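Transcription termination factor FttA (PDB 3AF6) probably terminates transcription by cutting nascent RNA at the polymerase exit channel, as a zinc-dependent ribonuclease of the metallo-beta-lactamase superfamily. Local coordinates at residues 233-238 with 242-247; 413-418 with 542-547; 438-443 with 490-495; 533-538 with 567-572. All coordinates share one frame; numbering follows the deposited sequence.

Contact 1 stands apart, in the metallo-beta-lactamase part of the chain. Its centre is about 48, 44 and 39 Å from the centres of contacts 2, 3 and 4. Those three belong to the beta-CASP region. Contact 2 is central among them, about 19 Å from contact 3 and 20 Å from contact 4, centre to centre. It touches contact 3 where Leu443 CD2 lies 4.1 Å from both Ile413 CD1 and Ile416 CD1. It touches contact 4 where Ile545 CD1 meets Phe534 CD1 at 3.9 Å. All four contacts lie away from the two zinc ions, which His256, His258, Asp260, His261, His344, Asp367 and His618 bind.

Contact 1. Residues 233-238 with 242-247; sequences PHFDAP and YVLREG
The ring of Phe235 meets Leu244 edge-on. Leu244 CD1 lies close to the ring plane, 4.2 Å from Phe235 CD1, so the methyl touches the rim and not a face. This is the apolar part of the contact. The ring of Tyr242 packs within its own segment: Glu246 CG sits 3.6 Å above one face, offset toward the rim. Tyr242 carries its CG anti to the backbone N, chi1 174°, and the phenol leads away from residues 233-238. A bound sulfate, probably from crystallisation, is about 4 Å from its side chain. The third flat group is His234. Its ND1 donates to Asp236 OD1 at 2.6 Å, on the syn lone pair and within 4° of the imidazole plane.

The polar link across the contact is backbone to backbone. Tyr242 N donates to Pro238 O at 2.9 Å, in the first turn of helix 238-245. Ala237 is the N-cap, and the type I turn 234-237 leads the chain into it. Gln241 NE2 also reaches back to Phe235 O. At the other end, Gly247 has positive phi and closes a Schellman motif; its N bonds to Leu244 O at 2.8 Å.

The chemistry is that of a helix start: Pro238, just after the N-cap, has no N-H that would need an acceptor, and its carbonyl takes the first-turn bond from Tyr242. The His234 to Asp236 bond probably fixes the imidazole rotation and may favour a charged ring.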
# COMPACT_ATOMS: atom_id res chain seq x y z
N PRO A 233 -3.19 14.95 -10.83
CA PRO A 233 -2.47 14.42 -11.99
C PRO A 233 -3.11 15.15 -13.18
O PRO A 233 -4.26 15.59 -13.10
CB PRO A 233 -2.83 12.94 -11.96
CG PRO A 233 -2.93 12.66 -10.52
CD PRO A 233 -3.69 13.86 -9.98
N HIS A 234 -2.39 15.26 -14.29
CA HIS A 234 -2.93 15.94 -15.45
C HIS A 234 -4.11 15.29 -16.14
O HIS A 234 -3.94 14.46 -17.03
CB HIS A 234 -1.83 16.16 -16.48
CG HIS A 234 -0.99 17.36 -16.19
ND1 HIS A 234 -1.40 18.64 -16.47
CD2 HIS A 234 0.23 17.47 -15.60
CE1 HIS A 234 -0.47 19.49 -16.08
NE2 HIS A 234 0.53 18.81 -15.55
N PHE A 235 -5.31 15.69 -15.73
CA PHE A 235 -6.55 15.20 -16.33
C PHE A 235 -6.66 15.88 -17.69
O PHE A 235 -7.42 15.43 -18.56
CB PHE A 235 -7.76 15.61 -15.50
CG PHE A 235 -8.08 14.67 -14.38
CD1 PHE A 235 -8.82 13.52 -14.62
CD2 PHE A 235 -7.69 14.95 -13.08
CE1 PHE A 235 -9.17 12.66 -13.58
CE2 PHE A 235 -8.03 14.10 -12.03
CZ PHE A 235 -8.77 12.96 -12.28
N ASP A 236 -5.90 16.96 -17.85
CA ASP A 236 -5.92 17.71 -19.09
C ASP A 236 -4.97 17.18 -20.16
O ASP A 236 -4.59 17.91 -21.07
CB ASP A 236 -5.66 19.21 -18.81
CG ASP A 236 -4.28 19.46 -18.22
OD1 ASP A 236 -3.64 18.49 -17.77
OD2 ASP A 236 -3.85 20.64 -18.19
N ALA A 237 -4.58 15.92 -20.06
CA ALA A 237 -3.71 15.33 -21.09
C ALA A 237 -4.64 14.67 -22.11
O ALA A 237 -5.46 13.83 -21.77
CB ALA A 237 -2.78 14.30 -20.47
N PRO A 238 -4.54 15.07 -23.39
CA PRO A 238 -5.40 14.50 -24.44
C PRO A 238 -5.49 12.98 -24.40
O PRO A 238 -6.58 12.41 -24.46
CB PRO A 238 -4.73 14.98 -25.73
CG PRO A 238 -4.07 16.25 -25.33
CD PRO A 238 -3.51 15.94 -23.97
N TYR A 242 -8.67 10.75 -23.46
CA TYR A 242 -9.12 9.78 -24.44
C TYR A 242 -9.23 8.38 -23.86
O TYR A 242 -10.10 7.61 -24.26
CB TYR A 242 -8.20 9.78 -25.67
CG TYR A 242 -8.52 8.69 -26.67
CD1 TYR A 242 -7.92 7.43 -26.58
CD2 TYR A 242 -9.46 8.90 -27.69
CE1 TYR A 242 -8.25 6.41 -27.47
CE2 TYR A 242 -9.79 7.88 -28.58
CZ TYR A 242 -9.19 6.65 -28.46
OH TYR A 242 -9.52 5.65 -29.36
N VAL A 243 -8.36 8.03 -22.91
CA VAL A 243 -8.42 6.71 -22.32
C VAL A 243 -9.61 6.61 -21.35
O VAL A 243 -10.29 5.57 -21.28
CB VAL A 243 -7.09 6.36 -21.57
CG1 VAL A 243 -7.27 5.12 -20.70
CG2 VAL A 243 -5.98 6.12 -22.58
N LEU A 244 -9.88 7.68 -20.61
CA LEU A 244 -10.99 7.67 -19.67
C LEU A 244 -12.35 7.66 -20.39
O LEU A 244 -13.14 6.74 -20.21
CB LEU A 244 -10.92 8.87 -18.73
CG LEU A 244 -9.76 8.87 -17.73
CD1 LEU A 244 -9.81 10.12 -16.89
CD2 LEU A 244 -9.82 7.64 -16.84
N ARG A 245 -12.60 8.68 -21.22
CA ARG A 245 -13.86 8.79 -21.94
C ARG A 245 -14.23 7.58 -22.79
O ARG A 245 -15.41 7.25 -22.92
CB ARG A 245 -13.86 10.05 -22.82
CG ARG A 245 -13.84 11.35 -22.03
CD ARG A 245 -13.24 12.48 -22.85
NE ARG A 245 -14.14 13.63 -23.01
CZ ARG A 245 -15.31 13.58 -23.63
NH1 ARG A 245 -15.75 12.44 -24.15
NH2 ARG A 245 -16.04 14.67 -23.75
N GLU A 246 -13.24 6.92 -23.38
CA GLU A 246 -13.54 5.76 -24.21
C GLU A 246 -13.59 4.49 -23.37
O GLU A 246 -13.89 3.41 -23.88
CB GLU A 246 -12.49 5.58 -25.32
CG GLU A 246 -12.28 6.77 -26.24
CD GLU A 246 -13.53 7.17 -26.99
OE1 GLU A 246 -14.19 6.28 -27.56
OE2 GLU A 246 -13.84 8.38 -27.02
N GLY A 247 -13.28 4.61 -22.08
CA GLY A 247 -13.28 3.44 -21.23
C GLY A 247 -12.22 2.43 -21.64
O GLY A 247 -12.49 1.23 -21.67

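Contact 2. Residues 413-418 with 542-547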
# COMPACT_ATOMS: atom_id res chain seq x y z
N ILE A 413 17.00 9.73 21.02
CA ILE A 413 16.96 9.48 22.45
C ILE A 413 17.57 10.66 23.19
O ILE A 413 17.14 11.01 24.29
CB ILE A 413 17.76 8.22 22.82
CG1 ILE A 413 17.06 6.98 22.28
CG2 ILE A 413 17.93 8.13 24.31
CD1 ILE A 413 15.62 6.87 22.72
N GLU A 414 18.57 11.25 22.56
CA GLU A 414 19.27 12.39 23.11
C GLU A 414 18.32 13.56 23.28
O GLU A 414 18.09 14.03 24.40
CB GLU A 414 20.42 12.76 22.18
CG GLU A 414 21.23 13.96 22.58
CD GLU A 414 22.44 14.16 21.67
OE1 GLU A 414 23.15 15.17 21.82
OE2 GLU A 414 22.67 13.28 20.81
N VAL A 415 17.74 14.03 22.17
CA VAL A 415 16.81 15.15 22.19
C VAL A 415 15.67 14.96 23.19
O VAL A 415 15.26 15.91 23.86
CB VAL A 415 16.21 15.39 20.77
CG1 VAL A 415 15.05 16.38 20.85
CG2 VAL A 415 17.30 15.94 19.86
N ILE A 416 15.15 13.74 23.28
CA ILE A 416 14.06 13.45 24.21
C ILE A 416 14.50 13.71 25.65
O ILE A 416 13.77 14.34 26.42
CB ILE A 416 13.57 11.99 24.07
CG1 ILE A 416 12.83 11.81 22.75
CG2 ILE A 416 12.66 11.62 25.23
CD1 ILE A 416 12.34 10.41 22.50
N HIS A 417 15.68 13.23 26.02
CA HIS A 417 16.19 13.43 27.37
C HIS A 417 16.38 14.90 27.71
O HIS A 417 15.95 15.36 28.77
CB HIS A 417 17.51 12.68 27.55
CG HIS A 417 17.33 11.20 27.71
ND1 HIS A 417 18.38 10.31 27.58
CD2 HIS A 417 16.24 10.46 27.99
CE1 HIS A 417 17.93 9.08 27.77
NE2 HIS A 417 16.63 9.14 28.02
N ASN A 418 17.01 15.64 26.80
CA ASN A 418 17.24 17.07 27.01
C ASN A 418 15.94 17.86 26.98
O ASN A 418 15.93 19.07 27.24
CB ASN A 418 18.18 17.61 25.93
CG ASN A 418 19.59 17.05 26.05
OD1 ASN A 418 19.79 15.84 26.00
ND2 ASN A 418 20.56 17.94 26.21
N LYS A 542 10.26 24.75 26.03
CA LYS A 542 10.52 23.54 26.80
C LYS A 542 10.28 22.35 25.88
O LYS A 542 10.98 21.35 25.93
CB LYS A 542 9.55 23.43 27.98
CG LYS A 542 9.77 24.40 29.11
CD LYS A 542 8.79 24.12 30.24
CE LYS A 542 9.09 25.00 31.45
NZ LYS A 542 8.21 24.70 32.60
N ASN A 543 9.26 22.50 25.03
CA ASN A 543 8.87 21.46 24.09
C ASN A 543 9.80 21.35 22.89
O ASN A 543 10.56 22.27 22.57
CB ASN A 543 7.45 21.71 23.59
CG ASN A 543 6.44 21.81 24.72
OD1 ASN A 543 6.31 20.89 25.53
ND2 ASN A 543 5.71 22.92 24.76
N SER A 544 9.72 20.21 22.21
CA SER A 544 10.54 19.97 21.03
C SER A 544 9.75 19.33 19.91
O SER A 544 8.80 18.58 20.14
CB SER A 544 11.74 19.08 21.38
OG SER A 544 12.83 19.84 21.87
N ILE A 545 10.14 19.65 18.68
CA ILE A 545 9.50 19.06 17.51
C ILE A 545 10.61 18.39 16.70
O ILE A 545 11.67 18.98 16.46
CB ILE A 545 8.74 20.12 16.67
CG1 ILE A 545 7.86 19.41 15.65
CG2 ILE A 545 9.71 21.08 16.00
CD1 ILE A 545 6.95 20.34 14.87
N ILE A 546 10.38 17.15 16.29
CA ILE A 546 11.36 16.39 15.53
C ILE A 546 10.79 15.89 14.20
O ILE A 546 9.85 15.10 14.18
CB ILE A 546 11.86 15.16 16.33
CG1 ILE A 546 12.47 15.61 17.67
CG2 ILE A 546 12.89 14.39 15.53
CD1 ILE A 546 12.81 14.46 18.58
N PHE A 547 11.36 16.34 13.09
CA PHE A 547 10.90 15.88 11.79
C PHE A 547 11.70 14.62 11.46
O PHE A 547 12.93 14.63 11.52
CB PHE A 547 11.11 16.96 10.72
CG PHE A 547 10.22 18.16 10.91
CD1 PHE A 547 8.85 18.07 10.71
CD2 PHE A 547 10.75 19.37 11.37
CE1 PHE A 547 8.00 19.15 10.97
CE2 PHE A 547 9.92 20.45 11.63
CZ PHE A 547 8.54 20.34 11.43
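Helix 405-420 lies over strand 544-547, with Val415 CA 8.0 Å from Ser544 CA at the nearest point of the two backbones. Val415 is the helix residue that reaches down. Its CG1 is anti to the backbone N, chi1 169°, and this branch does the touching. Ile546 comes up from the strand to meet it, tip to tip. Ile546 CD1 is 3.7 Å from Val415 CG1 and 4.1 Å from Val415 CB. Ile546 CG1 is anti to its own carbonyl carbon, chi1 -58°, which sends the longer arm of the isoleucine toward the helix.

Ser544 is two residues earlier on the same face of the strand. Its OG is 4.2 Å from Val415 CG1, a packing contact. The hydroxyl has its polar partner further along the helix, in a hydrogen bond with Thr419 OG1. Thr419 OG1 is also bonded to Val415 O, so the hydroxyl of the buried Ser544 is linked through Thr419 to the helix backbone. Between Ser544 and Ile546, Ile545 points to the other face of the sheet and packs on Leu525.

Backbone bonds join the strand to strand 425-429 on one side and strand 584-587 on the other. It is thus an inner strand of a six-stranded parallel sheet. A helix packed on one face of an inner parallel strand in this way is typical of an open, parallel alpha/beta fold, here that of the beta-CASP domain.

Contact 3. Residues 438-443 with 490-495; sequences EVMMVL and NPFLSE
Met441 and Phe492 form a Met-aromatic contact, the distinctive feature of this buried patch. The sulfur, Met441 SD, is 4.5 Å from the centroid of the Phe492 ring and 36° off the ring normal. It therefore comes in obliquely, neither squarely over a face nor at an edge. The methyl also packs on the ring, with Met441 CE nearest to Phe492 CE2 and CD2. The two side chains cross at about a right angle.

The methionine chain is bent at chi2 (-59°), which sets the sulfur beside the proline, and again at chi3 (90°), which turns CE toward the ring. Met441 SD lies 3.8 Å from Pro491 CG, and Pro491 CB is also in contact. One thioether thus packs on two successive loop residues, Pro491 and Phe492. Met440 adds a second methyl from the preceding helix position. Its CE is at the edge of the ring, near its plane, 4.3 Å from Phe492 CD2.

An Asx turn shapes the loop. Phe492 N donates to Asn490 OD1 at 3.2 Å, in the carbonyl plane and on a lone pair. This bond bridges Pro491, so it helps to set the proline and the phenylalanine side by side against the helix.

No hydrogen bond crosses the contact; apolar and sulfur packing hold it. Helix 435-447 uses another side against helix 405-420, through Val439 and Val442. Helix 462-471 borders the patch, where Thr466 touches Met440 and Phe492, and Thr470 touches Phe492 and Asn490. The loop then runs on to strand 497-499, an outermost strand of the parallel beta-CASP sheet.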
# COMPACT_ATOMS: atom_id res chain seq x y z
N GLU A 438 7.95 2.78 12.41
CA GLU A 438 9.40 2.62 12.45
C GLU A 438 9.97 3.27 13.70
O GLU A 438 10.80 2.67 14.40
CB GLU A 438 10.05 3.25 11.23
CG GLU A 438 11.56 3.06 11.18
CD GLU A 438 11.96 1.63 10.87
OE1 GLU A 438 11.08 0.81 10.54
OE2 GLU A 438 13.17 1.32 10.93
N VAL A 439 9.54 4.49 13.97
CA VAL A 439 10.01 5.20 15.15
C VAL A 439 9.46 4.49 16.38
O VAL A 439 10.10 4.47 17.44
CB VAL A 439 9.55 6.67 15.14
CG1 VAL A 439 9.86 7.33 16.48
CG2 VAL A 439 10.23 7.41 14.01
N MET A 440 8.28 3.89 16.24
CA MET A 440 7.71 3.17 17.37
C MET A 440 8.68 2.06 17.76
O MET A 440 9.09 1.98 18.91
CB MET A 440 6.34 2.57 17.02
CG MET A 440 5.17 3.47 17.41
SD MET A 440 3.71 3.10 16.44
CE MET A 440 2.99 1.71 17.38
N MET A 441 9.06 1.23 16.80
CA MET A 441 9.98 0.14 17.06
C MET A 441 11.23 0.65 17.75
O MET A 441 11.64 0.13 18.79
CB MET A 441 10.36 -0.57 15.77
CG MET A 441 9.20 -1.31 15.14
SD MET A 441 8.51 -2.56 16.23
CE MET A 441 7.28 -1.64 17.09
N VAL A 442 11.84 1.69 17.20
CA VAL A 442 13.02 2.24 17.81
C VAL A 442 12.80 2.51 19.30
O VAL A 442 13.64 2.15 20.11
CB VAL A 442 13.47 3.54 17.12
CG1 VAL A 442 14.61 4.17 17.89
CG2 VAL A 442 13.91 3.24 15.71
N LEU A 443 11.68 3.13 19.66
CA LEU A 443 11.42 3.41 21.08
C LEU A 443 11.02 2.18 21.89
O LEU A 443 11.23 2.13 23.10
CB LEU A 443 10.33 4.48 21.22
CG LEU A 443 10.62 5.87 20.66
CD1 LEU A 443 9.37 6.72 20.77
CD2 LEU A 443 11.77 6.50 21.40
N ASN A 490 4.74 -9.33 20.87
CA ASN A 490 4.40 -8.35 19.86
C ASN A 490 4.80 -6.95 20.34
O ASN A 490 4.20 -6.42 21.27
CB ASN A 490 2.90 -8.39 19.58
CG ASN A 490 2.55 -7.87 18.22
OD1 ASN A 490 2.94 -6.77 17.85
ND2 ASN A 490 1.81 -8.67 17.45
N PRO A 491 5.83 -6.35 19.73
CA PRO A 491 6.30 -5.02 20.11
C PRO A 491 5.28 -3.90 19.91
O PRO A 491 5.42 -2.82 20.49
CB PRO A 491 7.55 -4.83 19.24
CG PRO A 491 7.20 -5.60 18.01
CD PRO A 491 6.60 -6.87 18.58
N PHE A 492 4.26 -4.15 19.09
CA PHE A 492 3.23 -3.15 18.85
C PHE A 492 2.25 -3.12 20.02
O PHE A 492 1.66 -2.08 20.32
CB PHE A 492 2.47 -3.46 17.55
CG PHE A 492 3.33 -3.40 16.32
CD1 PHE A 492 3.45 -4.51 15.49
CD2 PHE A 492 4.03 -2.24 16.00
CE1 PHE A 492 4.27 -4.47 14.37
CE2 PHE A 492 4.84 -2.19 14.88
CZ PHE A 492 4.96 -3.31 14.06
N LEU A 493 2.08 -4.27 20.66
CA LEU A 493 1.19 -4.39 21.81
C LEU A 493 1.79 -3.74 23.06
O LEU A 493 1.07 -3.46 24.02
CB LEU A 493 0.91 -5.86 22.11
CG LEU A 493 0.13 -6.73 21.12
CD1 LEU A 493 0.20 -8.18 21.57
CD2 LEU A 493 -1.31 -6.25 21.04
N SER A 494 3.10 -3.51 23.03
CA SER A 494 3.80 -2.90 24.16
C SER A 494 2.93 -1.93 24.94
O SER A 494 2.39 -0.97 24.38
CB SER A 494 5.06 -2.19 23.67
OG SER A 494 5.69 -1.49 24.74
N GLU A 495 2.80 -2.18 26.24
CA GLU A 495 1.98 -1.33 27.10
C GLU A 495 2.59 0.06 27.32
O GLU A 495 2.21 0.76 28.26
CB GLU A 495 1.73 -2.02 28.45
CG GLU A 495 2.98 -2.23 29.32
CD GLU A 495 2.65 -2.88 30.68
OE1 GLU A 495 2.20 -4.05 30.69
OE2 GLU A 495 2.84 -2.22 31.73

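Contact 4. Residues 533-538 with 567-572; sequences YFKQLA and IPMVGE
Lys535 and Met569 make the closest approach, through carbon and sulfur and not through the charge. Lys535 CE is 3.4 Å from Met569 CE and 3.7 Å from Met569 SD. The lysine is extended beyond CG, and its aliphatic chain passes the methionine at a slant. The methionine is bent at its last torsion, chi3 76°, which folds the methyl against the lysine. Lys535 NZ lies 4.2 Å from Met569 CE, at the far end of this packing.

The second touch is Phe534 with Ile567. Phe534 CZ, the far corner of the ring, is 4.1 Å from Ile567 CD1. The methyl approaches obliquely, and the isoleucine runs roughly perpendicular to the phenylalanine side chain. Phe534 has CG anti to the backbone N, chi1 171°, and this carries the ring toward the strand.

Backbone bonds hold each side. Phe534 O accepts from Ala538 N at 2.8 Å and from Leu537 N at 3.0 Å at the end of the helix, while Ile567 and Met569 are bonded to Ile579 and Glu577 of the next strand. Ile567 and Met569 alternate with Pro568 along the strand, so both face the helix.

Helix 556-561 flanks the aromatic side, where Val560 touches both Phe534 and Ile567. Strand 566-570 pairs antiparallel with strand 576-580, whose Ile579 packs on Lys535, Ala538 and Met569. The contact thus joins helix 529-537, which leads to strand 544-547 of the parallel sheet, to this separate two-stranded hairpin.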
# COMPACT_ATOMS: atom_id res chain seq x y z
N TYR A 533 -1.32 20.05 18.10
CA TYR A 533 -0.19 19.97 19.03
C TYR A 533 0.80 21.05 18.65
O TYR A 533 1.22 21.84 19.49
CB TYR A 533 0.50 18.60 18.93
CG TYR A 533 -0.32 17.45 19.44
CD1 TYR A 533 -0.63 17.33 20.80
CD2 TYR A 533 -0.81 16.47 18.57
CE1 TYR A 533 -1.40 16.27 21.27
CE2 TYR A 533 -1.59 15.41 19.04
CZ TYR A 533 -1.88 15.32 20.39
OH TYR A 533 -2.65 14.28 20.85
N PHE A 534 1.17 21.09 17.37
CA PHE A 534 2.12 22.09 16.90
C PHE A 534 1.74 23.48 17.38
O PHE A 534 2.48 24.11 18.13
CB PHE A 534 2.21 22.11 15.37
CG PHE A 534 3.02 23.27 14.84
CD1 PHE A 534 4.39 23.33 15.04
CD2 PHE A 534 2.39 24.31 14.16
CE1 PHE A 534 5.13 24.42 14.59
CE2 PHE A 534 3.12 25.41 13.70
CZ PHE A 534 4.50 25.46 13.92
N LYS A 535 0.58 23.95 16.92
CA LYS A 535 0.06 25.27 17.29
C LYS A 535 0.20 25.54 18.79
O LYS A 535 0.72 26.58 19.20
CB LYS A 535 -1.42 25.39 16.93
CG LYS A 535 -1.73 25.60 15.46
CD LYS A 535 -3.24 25.74 15.27
CE LYS A 535 -3.60 26.08 13.83
NZ LYS A 535 -5.07 26.22 13.63
N GLN A 536 -0.26 24.58 19.59
CA GLN A 536 -0.22 24.75 21.03
C GLN A 536 1.12 24.59 21.73
O GLN A 536 1.29 25.07 22.85
CB GLN A 536 -1.24 23.82 21.68
CG GLN A 536 -2.67 24.21 21.36
CD GLN A 536 -3.65 23.67 22.37
OE1 GLN A 536 -3.51 23.90 23.58
NE2 GLN A 536 -4.67 22.96 21.90
N LEU A 537 2.09 23.94 21.09
CA LEU A 537 3.38 23.77 21.74
C LEU A 537 4.42 24.79 21.25
O LEU A 537 5.30 25.18 22.00
CB LEU A 537 3.90 22.35 21.52
CG LEU A 537 2.99 21.20 22.00
CD1 LEU A 537 3.65 19.88 21.72
CD2 LEU A 537 2.73 21.34 23.49
N ALA A 538 4.28 25.22 20.01
CA ALA A 538 5.21 26.17 19.39
C ALA A 538 5.80 27.26 20.30
O ALA A 538 7.02 27.44 20.34
CB ALA A 538 4.56 26.81 18.16
N ILE A 567 4.78 31.95 11.89
CA ILE A 567 4.00 31.41 10.79
C ILE A 567 2.55 31.84 10.75
O ILE A 567 1.78 31.57 11.67
CB ILE A 567 4.04 29.88 10.79
CG1 ILE A 567 5.49 29.41 10.68
CG2 ILE A 567 3.21 29.33 9.64
CD1 ILE A 567 5.64 27.92 10.79
N PRO A 568 2.15 32.52 9.66
CA PRO A 568 0.78 32.98 9.51
C PRO A 568 -0.07 31.77 9.14
O PRO A 568 0.30 30.99 8.27
CB PRO A 568 0.86 33.98 8.35
CG PRO A 568 2.30 34.38 8.31
CD PRO A 568 3.00 33.09 8.60
N MET A 569 -1.20 31.61 9.82
CA MET A 569 -2.10 30.51 9.54
C MET A 569 -3.51 31.03 9.51
O MET A 569 -3.95 31.71 10.44
CB MET A 569 -1.98 29.42 10.59
CG MET A 569 -0.71 28.62 10.52
SD MET A 569 -0.78 27.30 11.72
CE MET A 569 -1.93 26.14 10.90
N VAL A 570 -4.23 30.72 8.44
CA VAL A 570 -5.61 31.16 8.30
C VAL A 570 -6.53 30.20 9.05
O VAL A 570 -6.47 28.99 8.85
CB VAL A 570 -5.99 31.21 6.82
CG1 VAL A 570 -5.69 29.86 6.18
CG2 VAL A 570 -7.47 31.59 6.66
N GLY A 571 -7.38 30.75 9.91
CA GLY A 571 -8.31 29.93 10.67
C GLY A 571 -9.76 30.12 10.24
O GLY A 571 -10.05 30.27 9.05
N GLU A 572 -10.67 30.12 11.21
CA GLU A 572 -12.08 30.30 10.91
C GLU A 572 -12.43 31.75 10.61
O GLU A 572 -11.65 32.67 10.86
CB GLU A 572 -12.94 29.80 12.07
CG GLU A 572 -12.73 28.35 12.40
CD GLU A 572 -13.71 27.85 13.43
OE1 GLU A 572 -13.86 28.53 14.47
OE2 GLU A 572 -14.33 26.79 13.19